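Local coordinates for trehalose-6-phosphate phosphatase-related protein (Thermoplasma acidophilum, PDB 1U02) that removes the phosphate from trehalose 6-phosphate to give free trehalose, using magnesium as cofactor, at residues I4-D7 / T11-P14; E51-L56 / C69-G74; E94-W99 / V115-G120; S98-S101 / R107-R110; T195-E200 / K206-D211. One frame throughout, in Å; residues are numbered along the deposited sequence.

Contact 1. Residues I4-D7 / T11-P14. With MG (magnesium ion), chain B; NA (sodium ion), chain C.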
# COMPACT_ATOMS: atom_id res chain seq x y z
N ILE A 4 0.88 12.69 -9.26
CA ILE A 4 1.47 11.38 -9.44
C ILE A 4 1.18 10.56 -8.19
O ILE A 4 1.46 10.99 -7.07
CB ILE A 4 2.99 11.43 -9.71
CG1 ILE A 4 3.52 10.01 -9.93
CG2 ILE A 4 3.72 12.08 -8.56
CD1 ILE A 4 4.92 9.95 -10.49
N PHE A 5 0.59 9.39 -8.40
CA PHE A 5 0.22 8.48 -7.32
C PHE A 5 1.06 7.23 -7.50
O PHE A 5 0.95 6.55 -8.52
CB PHE A 5 -1.26 8.15 -7.42
CG PHE A 5 -2.17 9.33 -7.22
CD1 PHE A 5 -2.62 9.68 -5.95
CD2 PHE A 5 -2.57 10.11 -8.31
CE1 PHE A 5 -3.46 10.77 -5.75
CE2 PHE A 5 -3.42 11.21 -8.13
CZ PHE A 5 -3.87 11.55 -6.85
N LEU A 6 1.88 6.91 -6.51
CA LEU A 6 2.75 5.75 -6.60
C LEU A 6 2.54 4.73 -5.48
O LEU A 6 2.58 5.09 -4.31
CB LEU A 6 4.21 6.19 -6.56
CG LEU A 6 4.66 7.27 -7.56
CD1 LEU A 6 6.02 7.83 -7.15
CD2 LEU A 6 4.70 6.66 -8.95
N ASP A 7 2.33 3.48 -5.86
CA ASP A 7 2.20 2.40 -4.88
C ASP A 7 3.62 2.23 -4.35
O ASP A 7 4.58 2.64 -5.01
CB ASP A 7 1.74 1.11 -5.58
CG ASP A 7 1.84 -0.11 -4.68
OD1 ASP A 7 1.26 -0.10 -3.58
OD2 ASP A 7 2.49 -1.09 -5.08
N THR A 11 6.40 -1.72 -6.25
CA THR A 11 6.38 -0.66 -7.24
C THR A 11 7.63 0.21 -7.15
O THR A 11 8.33 0.41 -8.15
CB THR A 11 5.10 0.20 -7.07
OG1 THR A 11 3.95 -0.63 -7.30
CG2 THR A 11 5.09 1.35 -8.08
N LEU A 12 7.93 0.73 -5.96
CA LEU A 12 9.12 1.55 -5.75
C LEU A 12 10.21 0.72 -5.09
O LEU A 12 11.40 1.03 -5.20
CB LEU A 12 8.79 2.77 -4.89
CG LEU A 12 7.73 3.72 -5.46
CD1 LEU A 12 7.53 4.91 -4.53
CD2 LEU A 12 8.16 4.20 -6.85
N VAL A 13 9.80 -0.32 -4.37
CA VAL A 13 10.74 -1.22 -3.70
C VAL A 13 10.28 -2.63 -4.05
O VAL A 13 9.12 -2.83 -4.40
CB VAL A 13 10.73 -1.04 -2.15
CG1 VAL A 13 11.21 0.36 -1.79
CG2 VAL A 13 9.33 -1.27 -1.61
N PRO A 14 11.18 -3.61 -3.97
CA PRO A 14 10.78 -4.98 -4.30
C PRO A 14 9.98 -5.63 -3.17
O PRO A 14 10.02 -5.19 -2.02
CB PRO A 14 12.12 -5.68 -4.51
CG PRO A 14 13.00 -5.01 -3.49
CD PRO A 14 12.62 -3.54 -3.63
MG MG B . 2.28 -3.06 -4.43
NA NA C . 8.32 -4.64 0.25
O HOH W 1 1.96 -2.62 -2.42
O HOH W 2 2.34 -5.06 -4.03
O HOH W 3 0.17 -2.93 -4.58
O HOH W 4 7.57 -7.01 0.71
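The carboxylate of Asp7 is the flat group of this contact, and Thr11 and the magnesium ion meet it through the same oxygen. OD2 of Asp7 binds the magnesium at 2.1 Å. Thr11 OG1 donates to Asp7 OD2 (2.7 Å), which receives it on its anti lone pair, turned away from OD1. The other oxygen, Asp7 OD1, accepts from metal-bound water 1 at 2.9 Å and forms a salt bridge with Lys161. Both oxygens are therefore gripped, which should hold the carboxylate against rotation. CG of Asp7 lies beside the carbonyl carbon (chi1 169°), which brings OD2 to both Thr11 OG1 and the magnesium. Asp9 and Asp179 complete the magnesium site with three waters. Asp7 is probably the nucleophile, and with Asp9 and Thr11 it is consistent with the HAD-type DxDx(T/V) motif. Beside the carboxylate pair, Leu12 CD1 packs on Leu6 CB at 4.1 Å. Farther along the loop, Pro14 O binds a sodium ion at 2.9 Å, together with Asp9 and Ser22. Strand 3-7 runs between strands 40-44 and 174-178. Leu6 also touches helix 26-38, and both Leu6 and Leu12 pack on Leu219 of helix 212-229.

Contact 2. Residues E51-L56 / C69-G74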
# COMPACT_ATOMS: atom_id res chain seq x y z
N GLU A 51 4.44 3.55 9.01
CA GLU A 51 5.38 2.76 8.22
C GLU A 51 6.02 3.57 7.09
O GLU A 51 7.24 3.63 6.97
CB GLU A 51 4.70 1.53 7.62
CG GLU A 51 4.49 0.40 8.62
CD GLU A 51 3.67 -0.74 8.03
OE1 GLU A 51 2.49 -0.52 7.72
OE2 GLU A 51 4.22 -1.86 7.88
N ILE A 52 5.20 4.19 6.25
CA ILE A 52 5.74 4.96 5.14
C ILE A 52 6.59 6.11 5.64
O ILE A 52 7.63 6.43 5.04
CB ILE A 52 4.62 5.50 4.23
CG1 ILE A 52 3.79 4.34 3.70
CG2 ILE A 52 5.23 6.26 3.05
CD1 ILE A 52 4.59 3.37 2.82
N SER A 53 6.17 6.74 6.74
CA SER A 53 6.90 7.86 7.32
C SER A 53 8.32 7.49 7.72
O SER A 53 9.24 8.29 7.57
CB SER A 53 6.14 8.43 8.53
OG SER A 53 4.95 9.08 8.10
N ARG A 54 8.52 6.27 8.22
CA ARG A 54 9.88 5.88 8.57
C ARG A 54 10.59 5.25 7.37
O ARG A 54 11.81 5.41 7.22
CB ARG A 54 9.91 4.93 9.78
CG ARG A 54 9.19 3.61 9.65
CD ARG A 54 9.36 2.82 10.96
NE ARG A 54 8.77 1.49 10.90
CZ ARG A 54 7.55 1.18 11.34
NH1 ARG A 54 6.78 2.12 11.88
NH2 ARG A 54 7.11 -0.06 11.25
N PHE A 55 9.85 4.56 6.51
CA PHE A 55 10.46 3.95 5.32
C PHE A 55 10.97 5.01 4.35
O PHE A 55 12.05 4.89 3.79
CB PHE A 55 9.45 3.10 4.52
CG PHE A 55 9.12 1.77 5.14
CD1 PHE A 55 10.00 1.14 6.02
CD2 PHE A 55 7.95 1.12 4.78
CE1 PHE A 55 9.70 -0.14 6.53
CE2 PHE A 55 7.64 -0.15 5.27
CZ PHE A 55 8.52 -0.78 6.15
N LEU A 56 10.15 6.05 4.16
CA LEU A 56 10.43 7.13 3.23
C LEU A 56 10.21 8.47 3.94
O LEU A 56 9.22 9.15 3.69
CB LEU A 56 9.46 7.02 2.05
CG LEU A 56 9.64 7.83 0.77
CD1 LEU A 56 10.83 7.27 0.01
CD2 LEU A 56 8.37 7.73 -0.08
N CYS A 69 -6.91 6.01 5.80
CA CYS A 69 -6.28 7.15 6.44
C CYS A 69 -5.27 7.77 5.50
O CYS A 69 -4.59 7.06 4.76
CB CYS A 69 -5.58 6.70 7.73
SG CYS A 69 -4.98 8.03 8.79
N SER A 70 -5.16 9.09 5.53
CA SER A 70 -4.21 9.80 4.68
C SER A 70 -3.37 10.70 5.57
O SER A 70 -3.75 11.00 6.70
CB SER A 70 -4.94 10.67 3.66
OG SER A 70 -5.83 9.91 2.87
N LYS A 71 -2.21 11.10 5.07
CA LYS A 71 -1.35 12.02 5.80
C LYS A 71 -1.11 13.12 4.78
O LYS A 71 -0.39 12.93 3.81
CB LYS A 71 -0.04 11.36 6.23
CG LYS A 71 0.84 12.29 7.07
CD LYS A 71 2.07 11.58 7.61
CE LYS A 71 2.97 12.53 8.39
NZ LYS A 71 4.15 11.83 8.99
N ILE A 72 -1.76 14.25 5.01
CA ILE A 72 -1.70 15.40 4.12
C ILE A 72 -1.12 16.60 4.87
O ILE A 72 -1.63 16.98 5.92
CB ILE A 72 -3.12 15.75 3.62
CG1 ILE A 72 -3.79 14.50 3.04
CG2 ILE A 72 -3.05 16.84 2.56
CD1 ILE A 72 -3.12 13.97 1.79
N ASN A 73 -0.05 17.18 4.34
CA ASN A 73 0.60 18.32 4.99
C ASN A 73 0.99 17.95 6.42
O ASN A 73 0.97 18.79 7.31
CB ASN A 73 -0.33 19.54 5.03
CG ASN A 73 -0.66 20.08 3.66
OD1 ASN A 73 0.20 20.16 2.79
ND2 ASN A 73 -1.92 20.46 3.46
N GLY A 74 1.31 16.68 6.63
CA GLY A 74 1.72 16.23 7.94
C GLY A 74 0.57 15.81 8.84
O GLY A 74 0.78 15.20 9.88
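Ser53 and Lys71 make the one direct touch between segments 51-56 and 69-74. Along the helix, Glu51 comes first and faces elsewhere. Its carboxylate makes salt bridges with Arg47 and Lys111. Ile52 follows and packs on Ile43 and Met62, of strands 40-44 and 61-64. Ser53 then points toward the strand. Its OG lies anti to the carbonyl carbon and beside the backbone N (chi1 -70°). There it accepts a hydrogen bond from the ammonium group, with 3.0 Å between Lys71 NZ and Ser53 OG. The same hydroxyl is hydrogen-bonded to the carbonyl oxygen of Pro49, one turn earlier, so it links the lysine to the helix backbone. Lys71 spans the gap with a fully extended chain, and CG lies anti to its backbone N (chi1 -177°). The backbones stay well apart, with 9.4 Å between Ser53 CA and Lys71 CA. Apart from the ammonium end, the nearest approach is Lys71 CD to Ser53 OG at 3.8 Å. Phe55 meets Tyr23 edge to face. Leu56 leaves the helical conformation, but its N still donates to Ile52 O at 2.7 Å. Met62 of strand 61-64 touches both side chains of the bonded pair. The contact is a polar surface link between a helix and strand 69-72, the last but one strand at one edge of the main mixed sheet, part of the alpha/beta core of the HAD fold.

Contact 3. Residues E94-W99 / V115-G120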
# COMPACT_ATOMS: atom_id res chain seq x y z
N GLU A 94 -4.56 -8.02 20.36
CA GLU A 94 -4.46 -8.61 21.69
C GLU A 94 -5.00 -10.03 21.73
O GLU A 94 -4.40 -10.91 22.35
CB GLU A 94 -5.20 -7.74 22.72
CG GLU A 94 -5.22 -8.32 24.12
CD GLU A 94 -3.85 -8.78 24.59
OE1 GLU A 94 -2.88 -7.99 24.50
OE2 GLU A 94 -3.73 -9.94 25.05
N ASP A 95 -6.12 -10.26 21.05
CA ASP A 95 -6.72 -11.58 21.06
C ASP A 95 -6.08 -12.58 20.10
O ASP A 95 -6.30 -13.78 20.23
CB ASP A 95 -8.23 -11.48 20.77
CG ASP A 95 -8.98 -10.64 21.81
OD1 ASP A 95 -8.49 -10.52 22.95
OD2 ASP A 95 -10.07 -10.13 21.49
N THR A 96 -5.28 -12.10 19.15
CA THR A 96 -4.68 -13.03 18.20
C THR A 96 -3.15 -13.10 18.20
O THR A 96 -2.57 -13.96 17.54
CB THR A 96 -5.13 -12.70 16.75
OG1 THR A 96 -4.65 -11.41 16.37
CG2 THR A 96 -6.66 -12.71 16.66
N ARG A 97 -2.49 -12.20 18.94
CA ARG A 97 -1.03 -12.19 18.95
C ARG A 97 -0.39 -13.52 19.36
O ARG A 97 0.70 -13.85 18.91
CB ARG A 97 -0.50 -11.08 19.86
CG ARG A 97 -0.66 -11.34 21.34
CD ARG A 97 -0.11 -10.17 22.16
NE ARG A 97 -0.30 -10.37 23.59
CZ ARG A 97 0.33 -11.29 24.31
NH1 ARG A 97 1.21 -12.10 23.74
NH2 ARG A 97 0.08 -11.39 25.61
N SER A 98 -1.08 -14.28 20.21
CA SER A 98 -0.55 -15.56 20.67
C SER A 98 -0.52 -16.64 19.58
O SER A 98 0.09 -17.69 19.76
CB SER A 98 -1.37 -16.08 21.86
OG SER A 98 -2.66 -16.47 21.45
N TRP A 99 -1.16 -16.38 18.44
CA TRP A 99 -1.17 -17.36 17.36
C TRP A 99 0.22 -17.62 16.78
O TRP A 99 0.42 -18.61 16.08
CB TRP A 99 -2.12 -16.92 16.24
CG TRP A 99 -3.57 -16.89 16.66
CD1 TRP A 99 -4.09 -17.26 17.87
CD2 TRP A 99 -4.68 -16.45 15.87
NE1 TRP A 99 -5.45 -17.08 17.87
CE2 TRP A 99 -5.84 -16.58 16.66
CE3 TRP A 99 -4.80 -15.95 14.56
CZ2 TRP A 99 -7.11 -16.24 16.18
CZ3 TRP A 99 -6.07 -15.61 14.09
CH2 TRP A 99 -7.20 -15.75 14.90
N VAL A 115 -4.33 -5.47 10.85
CA VAL A 115 -3.46 -6.49 11.42
C VAL A 115 -3.20 -7.42 10.26
O VAL A 115 -4.12 -8.02 9.69
CB VAL A 115 -4.12 -7.28 12.57
CG1 VAL A 115 -3.15 -8.34 13.08
CG2 VAL A 115 -4.49 -6.33 13.70
N LEU A 116 -1.93 -7.53 9.88
CA LEU A 116 -1.53 -8.35 8.76
C LEU A 116 -0.90 -9.65 9.23
O LEU A 116 0.04 -9.65 10.03
CB LEU A 116 -0.57 -7.54 7.88
CG LEU A 116 -0.04 -8.11 6.56
CD1 LEU A 116 0.41 -6.96 5.66
CD2 LEU A 116 1.10 -9.07 6.83
N TYR A 117 -1.43 -10.77 8.75
CA TYR A 117 -0.90 -12.08 9.10
C TYR A 117 -0.09 -12.57 7.90
O TYR A 117 -0.63 -12.72 6.80
CB TYR A 117 -2.06 -13.05 9.40
CG TYR A 117 -2.95 -12.57 10.54
CD1 TYR A 117 -2.70 -12.96 11.85
CD2 TYR A 117 -4.00 -11.69 10.30
CE1 TYR A 117 -3.48 -12.47 12.91
CE2 TYR A 117 -4.78 -11.20 11.34
CZ TYR A 117 -4.52 -11.59 12.64
OH TYR A 117 -5.30 -11.09 13.66
N HIS A 118 1.20 -12.79 8.11
CA HIS A 118 2.08 -13.25 7.03
C HIS A 118 2.32 -14.74 7.21
O HIS A 118 2.86 -15.18 8.23
CB HIS A 118 3.41 -12.50 7.06
CG HIS A 118 4.15 -12.52 5.75
ND1 HIS A 118 4.42 -13.69 5.07
CD2 HIS A 118 4.65 -11.52 5.00
CE1 HIS A 118 5.06 -13.40 3.95
NE2 HIS A 118 5.21 -12.09 3.88
N LEU A 119 1.90 -15.52 6.22
CA LEU A 119 2.06 -16.97 6.29
C LEU A 119 3.30 -17.49 5.57
O LEU A 119 3.47 -18.69 5.43
CB LEU A 119 0.81 -17.66 5.72
CG LEU A 119 -0.47 -17.61 6.57
CD1 LEU A 119 -0.93 -16.17 6.74
CD2 LEU A 119 -1.57 -18.44 5.91
N GLY A 120 4.15 -16.58 5.12
CA GLY A 120 5.34 -16.97 4.38
C GLY A 120 6.26 -18.01 5.00
O GLY A 120 6.71 -18.92 4.31
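This contact joins the end of helix 86-96 to strand 114-118 of the four-stranded antiparallel sheet. Tyr117 makes the join. Its hydroxyl donates a hydrogen bond to threonine, with 2.8 Å between Tyr117 OH and Thr96 OG1. Thr96 OG1 sits at the edge of the tyrosine ring, in its plane, and the two side chains cross at about a right angle. Thr96 OG1 lies between the backbone N and the carbonyl carbon (chi1 65°), and from there it also bonds to Ile92 O, one turn back in the helix. The buried hydroxyl thus has two partners. Trp99 comes to the same ring at a slant: Trp99 CE3 lies 4.1 Å from Tyr117 CE1, and the planes are 33° apart. Thr96 CB sits 3.7 Å above the plane of the Trp99 ring, over its centre. A type I turn from Thr96 to Trp99, closed by Trp99 N to Thr96 O at 2.9 Å, brings the two side chains together. Arg133 makes a cation-pi contact with the indole. Ile137 of helix 127-141 touches both Thr96 and Trp99. This is helix-on-sheet packing, consistent with the cap domain that sits beside the core in HAD phosphatases of this family.

Contact 4. Residues S98-S101 / R107-R110; sequences SWVS and RIYR
Apolar packing carries this contact, and it centres on Ile108. The delta methyl of Ile108 meets one branch of Val100, with 3.7 Å between Ile108 CD1 and Val100 CG1. The same Val100 methyl lies 4.0 Å from Ile108 CG1, so it rests along the end of the isoleucine chain. The two side chains approach each other at a slant. Ile108 CG1 is anti to the carbonyl carbon (chi1 -62°) and the chain then runs on extended (chi2 173°), which carries CD1 out to the helix. A looser touch comes from the tryptophan, with 4.4 Å between Trp99 CB and Ile108 CD1. It is the beta carbon that meets Ile108 here; the indole goes on to helix 127-141, where it packs on Leu130, Ile134 and Ile137.

Hydrogen bonds lie within the 98-101 segment and none cross the contact. Ser101 OG donates to Ser98 O at 2.8 Å, in the carbonyl plane, and Ser101 N donates to the same oxygen at 3.1 Å. Both bonds are local to the turn of 98-101. The charged and polar ends of strand 107-111 find partners elsewhere: Arg107 with Met17 and Asn18, Tyr109 with Glu20, and Arg110 with Asp90.

The chemistry implies a contact without directional bonds: the two segments meet through aliphatic carbons alone, with no hydrogen bond between them.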
# COMPACT_ATOMS: atom_id res chain seq x y z
N SER A 98 -1.08 -14.28 20.21
CA SER A 98 -0.55 -15.56 20.67
C SER A 98 -0.52 -16.64 19.58
O SER A 98 0.09 -17.69 19.76
CB SER A 98 -1.37 -16.08 21.86
OG SER A 98 -2.66 -16.47 21.45
N TRP A 99 -1.16 -16.38 18.44
CA TRP A 99 -1.17 -17.36 17.36
C TRP A 99 0.22 -17.62 16.78
O TRP A 99 0.42 -18.61 16.08
CB TRP A 99 -2.12 -16.92 16.24
CG TRP A 99 -3.57 -16.89 16.66
CD1 TRP A 99 -4.09 -17.26 17.87
CD2 TRP A 99 -4.68 -16.45 15.87
NE1 TRP A 99 -5.45 -17.08 17.87
CE2 TRP A 99 -5.84 -16.58 16.66
CE3 TRP A 99 -4.80 -15.95 14.56
CZ2 TRP A 99 -7.11 -16.24 16.18
CZ3 TRP A 99 -6.07 -15.61 14.09
CH2 TRP A 99 -7.20 -15.75 14.90
N VAL A 100 1.16 -16.72 17.05
CA VAL A 100 2.52 -16.92 16.56
C VAL A 100 3.12 -18.20 17.15
O VAL A 100 4.01 -18.80 16.56
CB VAL A 100 3.45 -15.73 16.91
CG1 VAL A 100 2.95 -14.46 16.21
CG2 VAL A 100 3.50 -15.51 18.41
N SER A 101 2.63 -18.61 18.32
CA SER A 101 3.13 -19.84 18.93
C SER A 101 2.26 -21.03 18.50
O SER A 101 2.75 -22.15 18.40
CB SER A 101 3.16 -19.71 20.47
OG SER A 101 1.87 -19.47 21.00
N ARG A 107 3.77 -14.73 11.22
CA ARG A 107 4.23 -13.42 11.67
C ARG A 107 3.01 -12.50 11.67
O ARG A 107 2.19 -12.53 10.75
CB ARG A 107 5.31 -12.88 10.74
CG ARG A 107 6.66 -13.57 10.91
CD ARG A 107 7.68 -13.11 9.87
NE ARG A 107 7.29 -13.52 8.52
CZ ARG A 107 7.99 -13.24 7.43
NH1 ARG A 107 9.11 -12.53 7.52
NH2 ARG A 107 7.56 -13.67 6.24
N ILE A 108 2.88 -11.68 12.71
CA ILE A 108 1.75 -10.78 12.82
C ILE A 108 2.26 -9.34 12.91
O ILE A 108 3.02 -8.99 13.80
CB ILE A 108 0.90 -11.13 14.08
CG1 ILE A 108 0.34 -12.55 13.94
CG2 ILE A 108 -0.26 -10.15 14.23
CD1 ILE A 108 -0.37 -13.07 15.18
N TYR A 109 1.83 -8.52 11.95
CA TYR A 109 2.24 -7.13 11.91
C TYR A 109 1.08 -6.26 12.34
O TYR A 109 0.07 -6.16 11.64
CB TYR A 109 2.69 -6.77 10.49
CG TYR A 109 3.88 -7.58 10.03
CD1 TYR A 109 5.18 -7.11 10.23
CD2 TYR A 109 3.71 -8.81 9.41
CE1 TYR A 109 6.29 -7.85 9.80
CE2 TYR A 109 4.81 -9.56 8.98
CZ TYR A 109 6.09 -9.07 9.18
OH TYR A 109 7.18 -9.81 8.75
N ARG A 110 1.23 -5.63 13.50
CA ARG A 110 0.20 -4.78 14.06
C ARG A 110 0.27 -3.35 13.55
O ARG A 110 1.34 -2.77 13.45
CB ARG A 110 0.33 -4.77 15.59
CG ARG A 110 -0.65 -3.85 16.29
CD ARG A 110 -0.36 -3.81 17.78
NE ARG A 110 -1.39 -3.09 18.52
CZ ARG A 110 -1.45 -3.02 19.85
NH1 ARG A 110 -0.52 -3.63 20.58
NH2 ARG A 110 -2.42 -2.34 20.44

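Contact 5. Residues T195-E200 / K206-D211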
# COMPACT_ATOMS: atom_id res chain seq x y z
N THR A 195 -1.89 5.35 -16.55
CA THR A 195 -1.72 4.18 -15.71
C THR A 195 -0.48 3.37 -16.06
O THR A 195 -0.22 3.08 -17.23
CB THR A 195 -2.97 3.28 -15.81
OG1 THR A 195 -3.30 3.08 -17.19
CG2 THR A 195 -4.15 3.94 -15.11
N ILE A 196 0.30 3.01 -15.04
CA ILE A 196 1.53 2.26 -15.24
C ILE A 196 1.55 0.98 -14.41
O ILE A 196 1.49 1.02 -13.18
CB ILE A 196 2.76 3.11 -14.84
CG1 ILE A 196 2.78 4.42 -15.63
CG2 ILE A 196 4.04 2.32 -15.06
CD1 ILE A 196 3.88 5.37 -15.19
N LYS A 197 1.64 -0.16 -15.08
CA LYS A 197 1.67 -1.44 -14.39
C LYS A 197 3.11 -1.89 -14.20
O LYS A 197 3.93 -1.80 -15.12
CB LYS A 197 0.91 -2.50 -15.20
CG LYS A 197 1.00 -3.93 -14.66
CD LYS A 197 0.19 -4.11 -13.38
CE LYS A 197 0.04 -5.59 -13.02
NZ LYS A 197 1.35 -6.27 -12.89
N VAL A 198 3.43 -2.37 -13.00
CA VAL A 198 4.78 -2.85 -12.72
C VAL A 198 4.69 -4.36 -12.52
O VAL A 198 3.86 -4.84 -11.75
CB VAL A 198 5.35 -2.24 -11.42
CG1 VAL A 198 6.76 -2.78 -11.17
CG2 VAL A 198 5.36 -0.72 -11.52
N GLY A 199 5.54 -5.10 -13.23
CA GLY A 199 5.54 -6.55 -13.07
C GLY A 199 4.77 -7.34 -14.10
O GLY A 199 4.02 -6.79 -14.91
N GLU A 200 4.94 -8.65 -14.04
CA GLU A 200 4.29 -9.58 -14.95
C GLU A 200 2.78 -9.66 -14.71
O GLU A 200 2.29 -9.25 -13.66
CB GLU A 200 4.92 -10.96 -14.79
CG GLU A 200 4.58 -11.97 -15.87
CD GLU A 200 5.48 -13.19 -15.81
OE1 GLU A 200 5.53 -13.84 -14.74
OE2 GLU A 200 6.13 -13.50 -16.82
N LYS A 206 -2.00 1.80 -19.28
CA LYS A 206 -1.55 2.37 -20.54
C LYS A 206 -0.07 2.11 -20.81
O LYS A 206 0.34 2.00 -21.96
CB LYS A 206 -1.83 3.88 -20.56
CG LYS A 206 -3.31 4.19 -20.51
CD LYS A 206 -3.59 5.68 -20.54
CE LYS A 206 -5.08 5.94 -20.44
NZ LYS A 206 -5.38 7.39 -20.32
N PHE A 207 0.72 2.01 -19.74
CA PHE A 207 2.15 1.76 -19.86
C PHE A 207 2.52 0.59 -18.95
O PHE A 207 1.90 0.39 -17.90
CB PHE A 207 2.94 3.00 -19.45
CG PHE A 207 4.38 2.99 -19.88
CD1 PHE A 207 4.71 3.01 -21.24
CD2 PHE A 207 5.40 3.00 -18.94
CE1 PHE A 207 6.05 3.04 -21.65
CE2 PHE A 207 6.74 3.03 -19.33
CZ PHE A 207 7.07 3.05 -20.69
N HIS A 208 3.52 -0.18 -19.34
CA HIS A 208 3.92 -1.33 -18.54
C HIS A 208 5.43 -1.44 -18.37
O HIS A 208 6.17 -1.33 -19.35
CB HIS A 208 3.37 -2.61 -19.19
CG HIS A 208 3.66 -3.86 -18.41
ND1 HIS A 208 4.94 -4.33 -18.21
CD2 HIS A 208 2.84 -4.72 -17.78
CE1 HIS A 208 4.89 -5.43 -17.48
NE2 HIS A 208 3.63 -5.69 -17.21
N VAL A 209 5.87 -1.65 -17.13
CA VAL A 209 7.30 -1.81 -16.84
C VAL A 209 7.54 -3.16 -16.15
O VAL A 209 6.63 -3.74 -15.55
CB VAL A 209 7.85 -0.66 -15.95
CG1 VAL A 209 7.84 0.64 -16.75
CG2 VAL A 209 7.02 -0.51 -14.68
N ALA A 210 8.77 -3.67 -16.25
CA ALA A 210 9.13 -4.98 -15.69
C ALA A 210 9.19 -5.11 -14.18
O ALA A 210 8.66 -6.07 -13.62
CB ALA A 210 10.44 -5.44 -16.30
N ASP A 211 9.85 -4.17 -13.51
CA ASP A 211 9.99 -4.22 -12.06
C ASP A 211 10.17 -2.83 -11.45
O ASP A 211 10.05 -1.83 -12.15
CB ASP A 211 11.17 -5.10 -11.67
CG ASP A 211 12.45 -4.73 -12.41
OD1 ASP A 211 12.57 -3.58 -12.86
OD2 ASP A 211 13.33 -5.60 -12.53
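Strands 194-198 and 207-209 run parallel and exchange backbone hydrogen bonds. Phe207 N donates to Thr195 O at 2.9 Å, and Lys197 N to Phe207 O at 2.9 Å. Val209 N donates to Lys197 O at 2.8 Å in a nearly straight bond (176°). Gly199 N to Val209 O closes the ladder. At its start a side chain joins in: Lys206 N donates to Thr195 OG1 at 2.8 Å. At the far end, His208 NE2 reaches Gly199 O at 2.6 Å, but the 119° angle makes this bond weak. The His208 ring has Gly199 O at its edge and Lys197 O over one face. Lys197 bends at chi2 and chi4, and NZ donates to Val198 O at 3.1 Å from above the carbonyl plane; its bonds to Gly199 O, Glu200 O and Asp179 O are weak. The face bearing Ile196, Val198, Phe207 and Val209 is apolar. Val198 CG2 lies 3.6 Å from Val209 CG2, and Met215 of helix 212-229 packs on Ile196 and Val198. Asp211 N-caps that helix, its OD1 accepting from Glu214 N. The pair forms a parallel edge of the main sheet, characteristic of the Rossmann-like core of HAD phosphatases.

In the fold
Contacts 1, 2 and 5 all reach the main mixed sheet, while contacts 3 and 4 belong to the separate antiparallel sheet. Contact 1 holds the magnesium site. Contact 5 touches contact 1, Thr11 CG2 lying 4.0 Å from Val198 CG2, and the side chain of Val198 is about 4 Å from that of the metal ligand Asp179. Contact 2 does not touch contact 1; their nearest atoms are about 5 Å apart. Contacts 3 and 4 share Ser98 and Trp99, and their centres are about 3 Å apart. Their strands pair through probable hydrogen bonds, such as His118 N to Arg107 O at 2.8 Å. Contact 3 lies about 26 Å from contact 1 between centres, away from the annotated sites.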